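Local coordinates for protein KP700603 (Klebsiella pneumoniae 700603, PDB 5KVK), which is of unknown function but belongs to the competence-damaged protein (CinA) superfamily, whose C-terminal-type domains include nicotinamide mononucleotide deamidases, at residues I106-Y111 and G124-A129; F128-R133 and V155-A160. All blocks are in the same frame, centred on the assembly; numbering follows the deposited sequence.

Overall arrangement
Both contacts lie within one alpha/beta domain and share strand 125-132, the fourth in a five-stranded mixed sheet ordered 2-1-3-4-5. Contact 1 joins this strand to its antiparallel neighbour 104-110 inside the sheet; contact 2 lays helix 147-165, the last in the chain, on one face of the same strand. Their centres are 9 Å apart, and Phe128 and Ala129 belong to both. Along the chain, 106-111 comes first, 124-129 overlaps 128-133 at Phe128 and Ala129, and 155-160 follows after strand 135-142. The two also touch directly, Ile106 CG1 lying 3.6 Å from Trp130 CD1, so that the Ile106, Ile108 and Phe128 face of contact 1 and contact 2 form one hydrophobic layer under helix 147-165.

Contact 1 (I106-Y111 and G124-A129); sequences IAISGY and GTVWFA
Ile108 meets two side chains of the neighbouring strand, one with each branch. Its CG2, anti to the backbone N, crosses toward CG1 of Val126 and stops at 3.3 Å, tighter than normal carbon contact. The other branch has CG1 anti to the carbonyl carbon (chi1 -56°) and runs alongside Phe128, whose ring takes the same first torsion (-60°); Ile108 CG1 sits 3.7 Å from Phe128 CD2, with CD1 reaching on to CE2. Ala154 and Ala158 of helix 147-165 pack against Phe128 on this face. On the reverse face, Ala107, Ser109 and Trp127 look toward helix 86-100, and Ser109 OG is satisfied by Ala83 O. Ser109 and Trp127 form a hydrogen-bonded pair, with Trp127 N to Ser109 O at 2.7 Å; Ala107 and Ala129 form another. One pair further on, toward Tyr111, Gly110 and Val126 approach to 3.8 Å at their CA atoms, a closeness helped by the missing side chain of Gly110. Beyond that pair, Tyr111 N bonds to Thr125 O and Gly124 N to Tyr111 O, both 2.8 Å. These are the middle strand and its antiparallel neighbour in a mixed sheet, with helices packed on both faces, as in a three-layer alpha/beta sandwich.

Contact 2 (F128-R133 and V155-A160); sequences FAWNFR and VRFAMA
Phe157 has CG anti to its backbone N (chi1 -176°), while Trp130 holds CG beside the backbone N and anti to the carbonyl carbon; with these torsions the phenyl ring leans from the helix toward the sheet and the indole reaches from the strand to the helix. The motif is helix-on-sheet packing in an alpha/beta fold: the axes of 128-132 and 155-160 pass 9.8 Å apart, running in roughly the same direction. Phe128 and Phe157 make a T-shaped (edge-to-face) pair, planes at 67° and centroids 5.1 Å apart. The edge of Phe157 supplies CD1, which stands over one face of Phe128, toward its rim, with Phe157 CD1 3.7 Å from Phe128 CE1. Ala158 CB adds an apolar contact at Phe128 CE2. The next atom of the same Phe157 edge, CE1, meets the in-plane rim of Trp130 at CH2, 3.8 Å away, so one ring edge bridges both aromatics of the strand. Met141 of strand 135-142 touches both phenylalanines, and Lys165, further along the helix, makes a cation-pi contact with Trp130. The indole is also fixed by a polar bond: Trp130 NE1 donates to Ala158 O at 3.0 Å, nearly straight at 169°, with the oxygen close to the ring plane and the N-H directed onto a lone pair in the carbonyl plane.

Contact 1 (I106-Y111 and G124-A129)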
loop_
_atom_site.group_PDB
_atom_site.type_symbol
_atom_site.label_atom_id
_atom_site.label_comp_id
_atom_site.label_asym_id
_atom_site.label_seq_id
_atom_site.Cartn_x
_atom_site.Cartn_y
_atom_site.Cartn_z
ATOM N N ILE A 106 0.499 6.151 11.075
ATOM C CA ILE A 106 1.930 5.846 11.068
ATOM C C ILE A 106 2.491 6.228 9.718
ATOM O O ILE A 106 1.905 5.879 8.677
ATOM C CB ILE A 106 2.195 4.359 11.331
ATOM C CG1 ILE A 106 1.853 4.065 12.781
ATOM C CG2 ILE A 106 3.639 4.024 10.999
ATOM C CD1 ILE A 106 1.962 2.555 13.052
ATOM N N ALA A 107 3.622 7.002 9.721
ATOM C CA ALA A 107 4.312 7.295 8.460
ATOM C C ALA A 107 5.730 6.757 8.590
ATOM O O ALA A 107 6.365 6.893 9.638
ATOM C CB ALA A 107 4.351 8.825 8.134
ATOM N N ILE A 108 6.243 6.143 7.518
ATOM C CA ILE A 108 7.587 5.599 7.542
ATOM C C ILE A 108 8.286 6.104 6.273
ATOM O O ILE A 108 7.761 5.910 5.173
ATOM C CB ILE A 108 7.573 4.074 7.531
ATOM C CG1 ILE A 108 6.742 3.499 8.696
ATOM C CG2 ILE A 108 9.049 3.503 7.426
ATOM C CD1 ILE A 108 6.703 1.905 8.672
ATOM N N SER A 109 9.464 6.699 6.433
ATOM C CA SER A 109 10.244 7.166 5.294
ATOM C C SER A 109 11.704 6.878 5.558
ATOM O O SER A 109 12.228 7.281 6.614
ATOM C CB SER A 109 10.035 8.691 5.062
ATOM O OG SER A 109 10.710 9.039 3.860
ATOM N N GLY A 110 12.369 6.203 4.608
ATOM C CA GLY A 110 13.726 5.769 4.876
ATOM C C GLY A 110 14.379 5.278 3.585
ATOM O O GLY A 110 13.774 5.316 2.499
ATOM N N TYR A 111 15.582 4.797 3.754
ATOM C CA TYR A 111 16.370 4.151 2.701
ATOM C C TYR A 111 16.496 2.665 3.038
ATOM O O TYR A 111 17.249 2.307 3.954
ATOM C CB TYR A 111 17.760 4.775 2.591
ATOM C CG TYR A 111 17.709 6.248 2.356
ATOM C CD1 TYR A 111 17.299 6.735 1.131
ATOM C CD2 TYR A 111 18.027 7.163 3.363
ATOM C CE1 TYR A 111 17.205 8.100 0.889
ATOM C CE2 TYR A 111 17.953 8.535 3.119
ATOM C CZ TYR A 111 17.526 8.993 1.878
ATOM O OH TYR A 111 17.414 10.344 1.594
ATOM N N GLY A 124 19.564 1.725 5.331
ATOM C CA GLY A 124 18.946 1.263 6.582
ATOM C C GLY A 124 18.415 2.350 7.486
ATOM O O GLY A 124 17.698 2.052 8.454
ATOM N N THR A 125 18.717 3.599 7.212
ATOM C CA THR A 125 18.127 4.676 7.985
ATOM C C THR A 125 16.644 4.880 7.661
ATOM O O THR A 125 16.245 5.029 6.491
ATOM C CB THR A 125 18.901 5.967 7.730
ATOM O OG1 THR A 125 20.309 5.805 8.044
ATOM C CG2 THR A 125 18.322 7.109 8.578
ATOM N N VAL A 126 15.830 4.904 8.703
ATOM C CA VAL A 126 14.383 4.993 8.539
ATOM C C VAL A 126 13.824 5.946 9.611
ATOM O O VAL A 126 14.076 5.779 10.817
ATOM C CB VAL A 126 13.687 3.617 8.656
ATOM C CG1 VAL A 126 12.229 3.771 8.431
ATOM C CG2 VAL A 126 14.219 2.536 7.675
ATOM N N TRP A 127 13.039 6.929 9.183
ATOM C CA TRP A 127 12.295 7.805 10.092
ATOM C C TRP A 127 10.857 7.318 10.229
ATOM O O TRP A 127 10.243 6.908 9.238
ATOM C CB TRP A 127 12.258 9.237 9.530
ATOM C CG TRP A 127 13.397 10.091 10.032
ATOM C CD1 TRP A 127 14.553 10.379 9.357
ATOM C CD2 TRP A 127 13.488 10.746 11.312
ATOM N NE1 TRP A 127 15.364 11.217 10.141
ATOM C CE2 TRP A 127 14.735 11.439 11.343
ATOM C CE3 TRP A 127 12.639 10.829 12.431
ATOM C CZ2 TRP A 127 15.141 12.209 12.444
ATOM C CZ3 TRP A 127 13.059 11.579 13.529
ATOM C CH2 TRP A 127 14.297 12.256 13.529
ATOM N N PHE A 128 10.326 7.414 11.442
ATOM C CA PHE A 128 8.966 7.038 11.772
ATOM C C PHE A 128 8.233 8.210 12.411
ATOM O O PHE A 128 8.816 8.977 13.197
ATOM C CB PHE A 128 8.951 5.895 12.775
ATOM C CG PHE A 128 9.638 4.643 12.297
ATOM C CD1 PHE A 128 11.044 4.519 12.362
ATOM C CD2 PHE A 128 8.877 3.600 11.777
ATOM C CE1 PHE A 128 11.665 3.333 11.906
ATOM C CE2 PHE A 128 9.493 2.430 11.323
ATOM C CZ PHE A 128 10.877 2.314 11.381
ATOM N N ALA A 129 6.949 8.297 12.123
ATOM C CA ALA A 129 6.054 9.130 12.937
ATOM C C ALA A 129 4.825 8.323 13.318
ATOM O O ALA A 129 4.267 7.563 12.496
ATOM C CB ALA A 129 5.669 10.385 12.167
#

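Contact 2 (F128-R133 and V155-A160)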
loop_
_atom_site.group_PDB
_atom_site.type_symbol
_atom_site.label_atom_id
_atom_site.label_comp_id
_atom_site.label_asym_id
_atom_site.label_seq_id
_atom_site.Cartn_x
_atom_site.Cartn_y
_atom_site.Cartn_z
ATOM N N PHE A 128 10.326 7.414 11.442
ATOM C CA PHE A 128 8.966 7.038 11.772
ATOM C C PHE A 128 8.233 8.210 12.411
ATOM O O PHE A 128 8.816 8.977 13.197
ATOM C CB PHE A 128 8.951 5.895 12.775
ATOM C CG PHE A 128 9.638 4.643 12.297
ATOM C CD1 PHE A 128 11.044 4.519 12.362
ATOM C CD2 PHE A 128 8.877 3.600 11.777
ATOM C CE1 PHE A 128 11.665 3.333 11.906
ATOM C CE2 PHE A 128 9.493 2.430 11.323
ATOM C CZ PHE A 128 10.877 2.314 11.381
ATOM N N ALA A 129 6.949 8.297 12.123
ATOM C CA ALA A 129 6.054 9.130 12.937
ATOM C C ALA A 129 4.825 8.323 13.318
ATOM O O ALA A 129 4.267 7.563 12.496
ATOM C CB ALA A 129 5.669 10.385 12.167
ATOM N N TRP A 130 4.364 8.531 14.548
ATOM C CA TRP A 130 3.103 8.014 15.041
ATOM C C TRP A 130 2.306 9.238 15.451
ATOM O O TRP A 130 2.732 9.991 16.325
ATOM C CB TRP A 130 3.318 7.082 16.247
ATOM C CG TRP A 130 4.202 5.888 16.024
ATOM C CD1 TRP A 130 3.812 4.574 15.743
ATOM C CD2 TRP A 130 5.623 5.882 16.055
ATOM N NE1 TRP A 130 4.950 3.765 15.603
ATOM C CE2 TRP A 130 6.056 4.550 15.776
ATOM C CE3 TRP A 130 6.593 6.878 16.300
ATOM C CZ2 TRP A 130 7.402 4.201 15.731
ATOM C CZ3 TRP A 130 7.928 6.537 16.278
ATOM C CH2 TRP A 130 8.326 5.195 16.032
ATOM N N ASN A 131 1.185 9.447 14.805
ATOM C CA ASN A 131 0.408 10.674 14.933
ATOM C C ASN A 131 -0.921 10.269 15.547
ATOM O O ASN A 131 -1.766 9.683 14.869
ATOM C CB ASN A 131 0.228 11.308 13.547
ATOM C CG ASN A 131 -0.528 12.626 13.594
ATOM O OD1 ASN A 131 -1.282 12.862 14.552
ATOM N ND2 ASN A 131 -0.362 13.504 12.571
ATOM N N PHE A 132 -1.136 10.584 16.815
ATOM C CA PHE A 132 -2.434 10.325 17.445
ATOM C C PHE A 132 -3.251 11.617 17.468
ATOM O O PHE A 132 -2.972 12.552 18.240
ATOM C CB PHE A 132 -2.234 9.783 18.852
ATOM C CG PHE A 132 -3.493 9.605 19.638
ATOM C CD1 PHE A 132 -4.578 8.849 19.132
ATOM C CD2 PHE A 132 -3.607 10.135 20.913
ATOM C CE1 PHE A 132 -5.730 8.653 19.844
ATOM C CE2 PHE A 132 -4.744 9.918 21.651
ATOM C CZ PHE A 132 -5.833 9.178 21.112
ATOM N N ARG A 133 -4.274 11.675 16.621
ATOM C CA ARG A 133 -5.164 12.836 16.582
ATOM C C ARG A 133 -4.426 14.182 16.591
ATOM O O ARG A 133 -4.892 15.150 17.236
ATOM C CB ARG A 133 -6.149 12.798 17.776
ATOM C CG ARG A 133 -6.995 11.583 17.741
ATOM C CD ARG A 133 -8.110 11.585 18.784
ATOM N NE ARG A 133 -8.929 10.413 18.517
ATOM C CZ ARG A 133 -9.617 9.729 19.397
ATOM N NH1 ARG A 133 -9.623 10.092 20.662
ATOM N NH2 ARG A 133 -10.324 8.663 18.996
ATOM N N VAL A 155 8.841 -2.443 9.490
ATOM C CA VAL A 155 7.419 -2.748 9.694
ATOM C C VAL A 155 7.200 -3.209 11.141
ATOM O O VAL A 155 6.275 -2.744 11.834
ATOM C CB VAL A 155 6.968 -3.831 8.683
ATOM C CG1 VAL A 155 5.608 -4.462 9.072
ATOM C CG2 VAL A 155 6.922 -3.230 7.226
ATOM N N ARG A 156 8.039 -4.152 11.624
ATOM C CA ARG A 156 7.839 -4.623 12.988
ATOM C C ARG A 156 8.082 -3.512 13.992
ATOM O O ARG A 156 7.315 -3.360 14.941
ATOM C CB ARG A 156 8.734 -5.827 13.295
ATOM C CG ARG A 156 8.158 -7.124 12.746
ATOM C CD ARG A 156 8.898 -8.356 13.234
ATOM N NE ARG A 156 10.289 -8.319 12.807
ATOM C CZ ARG A 156 10.758 -8.876 11.702
ATOM N NH1 ARG A 156 9.963 -9.523 10.866
ATOM N NH2 ARG A 156 12.040 -8.747 11.429
ATOM N N PHE A 157 9.149 -2.707 13.789
ATOM C CA PHE A 157 9.385 -1.609 14.727
ATOM C C PHE A 157 8.191 -0.653 14.786
ATOM O O PHE A 157 7.803 -0.206 15.882
ATOM C CB PHE A 157 10.650 -0.844 14.369
ATOM C CG PHE A 157 10.981 0.243 15.379
ATOM C CD1 PHE A 157 10.799 1.590 15.057
ATOM C CD2 PHE A 157 11.448 -0.102 16.649
ATOM C CE1 PHE A 157 11.108 2.585 16.015
ATOM C CE2 PHE A 157 11.726 0.882 17.589
ATOM C CZ PHE A 157 11.534 2.222 17.262
ATOM N N ALA A 158 7.597 -0.331 13.627
ATOM C CA ALA A 158 6.454 0.595 13.616
ATOM C C ALA A 158 5.355 0.070 14.535
ATOM O O ALA A 158 4.769 0.814 15.347
ATOM C CB ALA A 158 5.947 0.748 12.186
ATOM N N MET A 159 5.105 -1.244 14.468
ATOM C CA MET A 159 3.983 -1.827 15.215
ATOM C C MET A 159 4.338 -2.017 16.673
ATOM O O MET A 159 3.501 -1.745 17.553
ATOM C CB MET A 159 3.544 -3.155 14.598
ATOM C CG MET A 159 2.877 -2.969 13.183
ATOM S SD MET A 159 1.502 -1.850 13.288
ATOM C CE MET A 159 0.371 -2.963 14.113
ATOM N N ALA A 160 5.580 -2.457 16.940
ATOM C CA ALA A 160 5.993 -2.698 18.332
ATOM C C ALA A 160 5.999 -1.387 19.133
ATOM O O ALA A 160 5.519 -1.330 20.269
ATOM C CB ALA A 160 7.365 -3.318 18.369
#